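Local coordinates for protein thiamine pyrophosphokinase (Candida albicans, PDB 2G9Z) that transfers a pyrophosphate group from ATP to thiamine, making the cofactor thiamine pyrophosphate, at residues 227-231 against 329-333; 287-291 against 302-306. All coordinates share one frame; numbering follows the deposited sequence.

Contact 1 (227-231 against 329-333)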
loop_
_atom_site.group_PDB
_atom_site.type_symbol
_atom_site.label_atom_id
_atom_site.label_comp_id
_atom_site.label_asym_id
_atom_site.label_seq_id
_atom_site.Cartn_x
_atom_site.Cartn_y
_atom_site.Cartn_z
ATOM N N LEU A 227 -1.743 9.037 -8.835
ATOM C CA LEU A 227 -2.984 9.654 -8.374
ATOM C C LEU A 227 -2.728 11.132 -8.081
ATOM O O LEU A 227 -3.469 12.004 -8.545
ATOM C CB LEU A 227 -3.486 8.948 -7.108
ATOM C CG LEU A 227 -4.720 9.541 -6.415
ATOM C CD1 LEU A 227 -5.935 9.467 -7.342
ATOM C CD2 LEU A 227 -4.985 8.778 -5.118
ATOM N N TYR A 228 -1.669 11.404 -7.320
ATOM C CA TYR A 228 -1.294 12.770 -6.956
ATOM C C TYR A 228 -0.862 13.590 -8.172
ATOM O O TYR A 228 -1.216 14.765 -8.297
ATOM C CB TYR A 228 -0.142 12.756 -5.948
ATOM C CG TYR A 228 -0.534 12.495 -4.509
ATOM C CD1 TYR A 228 -1.151 13.487 -3.739
ATOM C CD2 TYR A 228 -0.231 11.283 -3.897
ATOM C CE1 TYR A 228 -1.445 13.273 -2.389
ATOM C CE2 TYR A 228 -0.523 11.057 -2.550
ATOM C CZ TYR A 228 -1.125 12.058 -1.805
ATOM O OH TYR A 228 -1.373 11.851 -0.473
ATOM N N ILE A 229 -0.075 12.974 -9.047
ATOM C CA ILE A 229 0.411 13.647 -10.247
ATOM C C ILE A 229 -0.737 13.985 -11.186
ATOM O O ILE A 229 -0.813 15.098 -11.710
ATOM C CB ILE A 229 1.456 12.771 -11.001
ATOM C CG1 ILE A 229 2.763 12.716 -10.201
ATOM C CG2 ILE A 229 1.708 13.328 -12.400
ATOM C CD1 ILE A 229 3.817 11.774 -10.788
ATOM N N MET A 230 -1.640 13.033 -11.393
ATOM C CA MET A 230 -2.758 13.263 -12.289
ATOM C C MET A 230 -3.674 14.385 -11.833
ATOM O O MET A 230 -4.222 15.109 -12.665
ATOM C CB MET A 230 -3.568 11.979 -12.477
ATOM C CG MET A 230 -2.779 10.872 -13.161
ATOM S SD MET A 230 -3.781 9.421 -13.456
ATOM C CE MET A 230 -3.990 8.809 -11.789
ATOM N N ASN A 231 -3.848 14.534 -10.522
ATOM C CA ASN A 231 -4.721 15.588 -10.023
ATOM C C ASN A 231 -4.049 16.933 -10.192
ATOM O O ASN A 231 -4.708 17.943 -10.415
ATOM C CB ASN A 231 -5.068 15.396 -8.547
ATOM C CG ASN A 231 -6.100 16.402 -8.070
ATOM O OD1 ASN A 231 -7.219 16.433 -8.574
ATOM N ND2 ASN A 231 -5.723 17.239 -7.110
ATOM N N ASP A 329 -3.610 20.693 1.677
ATOM C CA ASP A 329 -3.018 20.179 0.438
ATOM C C ASP A 329 -3.674 18.851 0.111
ATOM O O ASP A 329 -4.281 18.224 0.986
ATOM C CB ASP A 329 -1.514 19.952 0.602
ATOM C CG ASP A 329 -0.689 21.019 -0.074
ATOM O OD1 ASP A 329 -0.883 21.234 -1.287
ATOM O OD2 ASP A 329 0.156 21.637 0.607
ATOM N N ASP A 330 -3.550 18.415 -1.138
ATOM C CA ASP A 330 -4.151 17.152 -1.544
ATOM C C ASP A 330 -3.726 16.044 -0.589
ATOM O O ASP A 330 -2.588 16.014 -0.115
ATOM C CB ASP A 330 -3.729 16.759 -2.966
ATOM C CG ASP A 330 -4.297 17.682 -4.039
ATOM O OD1 ASP A 330 -5.212 18.484 -3.744
ATOM O OD2 ASP A 330 -3.830 17.588 -5.195
ATOM N N ILE A 331 -4.649 15.137 -0.301
ATOM C CA ILE A 331 -4.344 14.020 0.572
ATOM C C ILE A 331 -5.247 12.851 0.220
ATOM O O ILE A 331 -6.419 13.024 -0.121
ATOM C CB ILE A 331 -4.509 14.402 2.071
ATOM C CG1 ILE A 331 -4.054 13.234 2.963
ATOM C CG2 ILE A 331 -5.956 14.782 2.360
ATOM C CD1 ILE A 331 -4.013 13.576 4.469
ATOM N N VAL A 332 -4.681 11.657 0.290
ATOM C CA VAL A 332 -5.403 10.436 -0.023
ATOM C C VAL A 332 -6.350 10.009 1.092
ATOM O O VAL A 332 -6.030 10.129 2.271
ATOM C CB VAL A 332 -4.421 9.265 -0.265
ATOM C CG1 VAL A 332 -5.178 7.947 -0.332
ATOM C CG2 VAL A 332 -3.636 9.503 -1.546
ATOM N N MET A 333 -7.516 9.507 0.704
ATOM C CA MET A 333 -8.477 8.984 1.662
ATOM C C MET A 333 -8.975 7.624 1.180
ATOM O O MET A 333 -9.244 7.430 -0.006
ATOM C CB MET A 333 -9.681 9.922 1.837
ATOM C CG MET A 333 -10.783 9.314 2.712
ATOM S SD MET A 333 -12.058 10.498 3.254
ATOM C CE MET A 333 -12.289 10.011 4.955
HETATM O O HOH W 1 -1.672 16.312 -6.053
HETATM O O HOH W 2 -5.984 20.166 -5.722
#
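The polar part of this contact centres on N231 and D330. With CG anti to the backbone N (chi1 -173°), N231 presents its amide to the carboxylate of D330, and N231 ND2 donates to D330 OD2 over 2.7 Å; the donor stands above the carboxylate plane, and the amide and carboxylate planes are turned 59° apart. One water, 2.6 Å from D330 OD2, also donates to Y228 O, tying the helix backbone to the loop. A second donates to D330 OD1 and weakly accepts from N231 ND2; K253 N also binds OD1.

The apolar part is built on Y228, whose ring reaches from the helix toward the strand, at about a right angle to V332. V332 CG2 sits obliquely to the ring, 3.6 Å from Y228 CZ, while D330 O lies at the ring edge. L227 CD2 touches V332 CG2 at 3.9 Å. Y228 OH is bonded to L283 N and only weakly, at 3.4 Å, to V332 N.

Helix 217-233 thus packs on strands 237-242, 246-251 and 331-336 of the large mixed sheet. Strand 331-336 lies between strands 246-251 and 277-281, and Y228 also packs on L308 of the second subunit.

Contact 2 (287-291 against 302-306). With VNP (3-[(4-amino-2-methylpyrimidin-5-yl)methyl]-5-(2-{[hydroxy(phosphonoamino)phosphoryl]oxy}ethyl)-4-methyl-1,3-thiazol-3-I um), chain N.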
loop_
_atom_site.group_PDB
_atom_site.type_symbol
_atom_site.label_atom_id
_atom_site.label_comp_id
_atom_site.label_asym_id
_atom_site.label_seq_id
_atom_site.Cartn_x
_atom_site.Cartn_y
_atom_site.Cartn_z
ATOM N N THR A 287 4.369 18.229 3.003
ATOM C CA THR A 287 4.130 17.932 4.411
ATOM C C THR A 287 4.561 19.081 5.321
ATOM O O THR A 287 5.516 19.796 5.021
ATOM C CB THR A 287 4.907 16.675 4.837
ATOM O OG1 THR A 287 6.284 17.013 5.045
ATOM C CG2 THR A 287 4.836 15.619 3.746
ATOM N N PRO A 288 3.848 19.279 6.441
ATOM C CA PRO A 288 2.690 18.486 6.856
ATOM C C PRO A 288 1.395 19.049 6.276
ATOM O O PRO A 288 1.366 20.164 5.753
ATOM C CB PRO A 288 2.726 18.598 8.372
ATOM C CG PRO A 288 3.198 19.993 8.566
ATOM C CD PRO A 288 4.329 20.110 7.560
ATOM N N ILE A 289 0.328 18.267 6.382
ATOM C CA ILE A 289 -0.976 18.671 5.887
ATOM C C ILE A 289 -1.884 18.929 7.083
ATOM O O ILE A 289 -1.971 18.106 7.993
ATOM C CB ILE A 289 -1.581 17.566 4.988
ATOM C CG1 ILE A 289 -0.769 17.470 3.692
ATOM C CG2 ILE A 289 -3.045 17.857 4.701
ATOM C CD1 ILE A 289 -1.288 16.458 2.707
ATOM N N ILE A 290 -2.543 20.085 7.085
ATOM C CA ILE A 290 -3.441 20.449 8.175
ATOM C C ILE A 290 -4.842 19.980 7.827
ATOM O O ILE A 290 -5.349 20.285 6.751
ATOM C CB ILE A 290 -3.505 21.978 8.386
ATOM C CG1 ILE A 290 -2.097 22.567 8.458
ATOM C CG2 ILE A 290 -4.275 22.284 9.666
ATOM C CD1 ILE A 290 -1.293 22.094 9.630
ATOM N N LEU A 291 -5.472 19.258 8.746
ATOM C CA LEU A 291 -6.816 18.747 8.510
ATOM C C LEU A 291 -7.880 19.253 9.484
ATOM O O LEU A 291 -7.612 19.513 10.657
ATOM C CB LEU A 291 -6.807 17.218 8.567
ATOM C CG LEU A 291 -5.919 16.430 7.598
ATOM C CD1 LEU A 291 -5.883 14.961 8.019
ATOM C CD2 LEU A 291 -6.445 16.577 6.188
ATOM N N ASN A 302 -7.480 21.471 12.888
ATOM C CA ASN A 302 -6.112 21.975 12.805
ATOM C C ASN A 302 -5.105 20.883 13.165
ATOM O O ASN A 302 -4.073 21.148 13.784
ATOM C CB ASN A 302 -5.953 23.172 13.741
ATOM C CG ASN A 302 -6.883 24.316 13.373
ATOM O OD1 ASN A 302 -6.813 24.859 12.272
ATOM N ND2 ASN A 302 -7.764 24.681 14.295
ATOM N N TRP A 303 -5.416 19.657 12.751
ATOM C CA TRP A 303 -4.588 18.489 13.027
ATOM C C TRP A 303 -3.557 18.285 11.917
ATOM O O TRP A 303 -3.923 18.032 10.763
ATOM C CB TRP A 303 -5.495 17.264 13.136
ATOM C CG TRP A 303 -4.916 16.111 13.877
ATOM C CD1 TRP A 303 -4.732 16.010 15.225
ATOM C CD2 TRP A 303 -4.491 14.864 13.318
ATOM N NE1 TRP A 303 -4.226 14.772 15.542
ATOM C CE2 TRP A 303 -4.066 14.049 14.389
ATOM C CE3 TRP A 303 -4.431 14.354 12.014
ATOM C CZ2 TRP A 303 -3.586 12.748 14.198
ATOM C CZ3 TRP A 303 -3.953 13.062 11.822
ATOM C CH2 TRP A 303 -3.538 12.276 12.909
ATOM N N LYS A 304 -2.277 18.389 12.274
ATOM C CA LYS A 304 -1.176 18.239 11.318
ATOM C C LYS A 304 -0.806 16.778 11.105
ATOM O O LYS A 304 -0.489 16.061 12.056
ATOM C CB LYS A 304 0.064 18.989 11.808
ATOM C CG LYS A 304 -0.162 20.453 12.112
ATOM C CD LYS A 304 1.084 21.084 12.701
ATOM C CE LYS A 304 0.814 22.503 13.168
ATOM N NZ LYS A 304 1.997 23.091 13.858
ATOM N N THR A 305 -0.828 16.348 9.850
ATOM C CA THR A 305 -0.509 14.966 9.526
ATOM C C THR A 305 0.631 14.828 8.518
ATOM O O THR A 305 0.769 15.634 7.594
ATOM C CB THR A 305 -1.749 14.235 8.972
ATOM O OG1 THR A 305 -1.439 12.845 8.795
ATOM C CG2 THR A 305 -2.184 14.840 7.634
ATOM N N GLU A 306 1.454 13.805 8.709
ATOM C CA GLU A 306 2.566 13.548 7.805
ATOM C C GLU A 306 3.202 12.207 8.133
ATOM O O GLU A 306 3.059 11.698 9.244
ATOM C CB GLU A 306 3.617 14.667 7.911
ATOM C CG GLU A 306 4.414 14.691 9.212
ATOM C CD GLU A 306 5.368 15.879 9.287
ATOM O OE1 GLU A 306 6.049 16.170 8.280
ATOM O OE2 GLU A 306 5.443 16.519 10.354
HETATM O O2G VNP N . -10.344 -1.198 14.791
HETATM P PG VNP N . -9.528 -1.693 13.498
HETATM O O3G VNP N . -9.916 -0.912 12.301
HETATM O O1G VNP N . -9.877 -3.255 13.330
HETATM N N3B VNP N . -7.940 -1.569 13.816
HETATM P PB VNP N . -7.549 -1.840 15.369
HETATM O O2B VNP N . -6.075 -1.933 15.472
HETATM O O1B VNP N . -8.344 -2.992 15.845
HETATM O O1 VNP N . -8.060 -0.522 16.142
HETATM C C7 VNP N . -7.581 0.803 15.875
HETATM C C12 VNP N . -7.725 1.582 17.182
HETATM C C11 VNP N . -7.414 3.082 17.137
HETATM C C10 VNP N . -8.486 3.982 16.516
HETATM C CM4 VNP N . -9.980 3.650 16.573
HETATM S S1 VNP N . -5.950 3.628 16.198
HETATM C C9 VNP N . -6.680 5.165 15.793
HETATM N N5 VNP N . -8.007 5.068 15.902
HETATM C C7A VNP N . -8.921 6.053 15.303
HETATM C C5A VNP N . -8.317 7.455 15.169
HETATM C C6A VNP N . -8.214 7.959 13.878
HETATM N N1A VNP N . -7.792 9.190 13.660
HETATM C C2A VNP N . -7.448 9.991 14.678
HETATM C CM2 VNP N . -6.998 11.426 14.392
HETATM N N3A VNP N . -7.521 9.547 15.940
HETATM C C4A VNP N . -7.946 8.303 16.208
HETATM N N4A VNP N . -8.009 7.902 17.475
#
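L291 and W303 form a hydrogen-bonded antiparallel pair whose side chains leave the same face of the sheet, with L291 CD1 at the edge of the indole, 4.3 Å from W303 CE3. W303 CG is anti to the backbone N (chi1 -159°), which carries the ring off the strand to the bound thiamine pyrophosphate analogue. There the pyrimidine methyl CM2 rests over one indole face, displaced toward the rim and 3.7 Å from W303 CZ2, so the tryptophan forms part of the thiamine pocket.

T305 shares this face. Its CG2 lies 3.7 Å from L291 CD1, the two side chains meeting at a slant, and also touches I289 CB. With CG2 given to this apolar cluster, T305 OG1 bonds to Q310 O. On the reverse face I290 and K304 run side by side in a non-hydrogen-bonded pair, and I290 CG2 reaches N302 CA at 3.7 Å. The extended K304 chain carries NZ on to S18 O.

Past the strand ends, E306 crosses T287 at about a right angle, their OE1 and OG1 joined by a weak bond, while P288 CB, after a cis peptide, lies against the E306 carboxylate carbon. E306 OE1 is also weakly bonded to N285 ND2 of the second subunit.

Four backbone bonds hold the ladder. I289 N to T305 O is nearly straight at 175°, whereas L291 N approaches W303 O from above the carbonyl plane. N302 and W303 both oppose L291 in a G1 beta bulge.

Strand 303-305 is the outermost strand of its five-stranded sheet within this chain. Strand 289-294 separates it from strand 322-327, where I289 and L291 meet C327; I289 and T305 also pack on I331 of strand 331-336.

Contact 1 is buried and joins helix 217-233 to the large mixed sheet, bringing together the catalytic and the vitamin B1 binding parts of the chain. Contact 2 is partly buried, lies further from the chain centre, and pairs two strands of the five-stranded sheet, both within the B1 binding part. Side chains and bridging waters supply the polar links in the first; an antiparallel backbone ladder supplies most of them in the second, which alone touches the ligand. The two nevertheless meet: I331 CD1 packs on T305 CG2 at 3.9 Å, and I331 CB on I289 CD1, joining the facing sheets. Both also reach the second subunit.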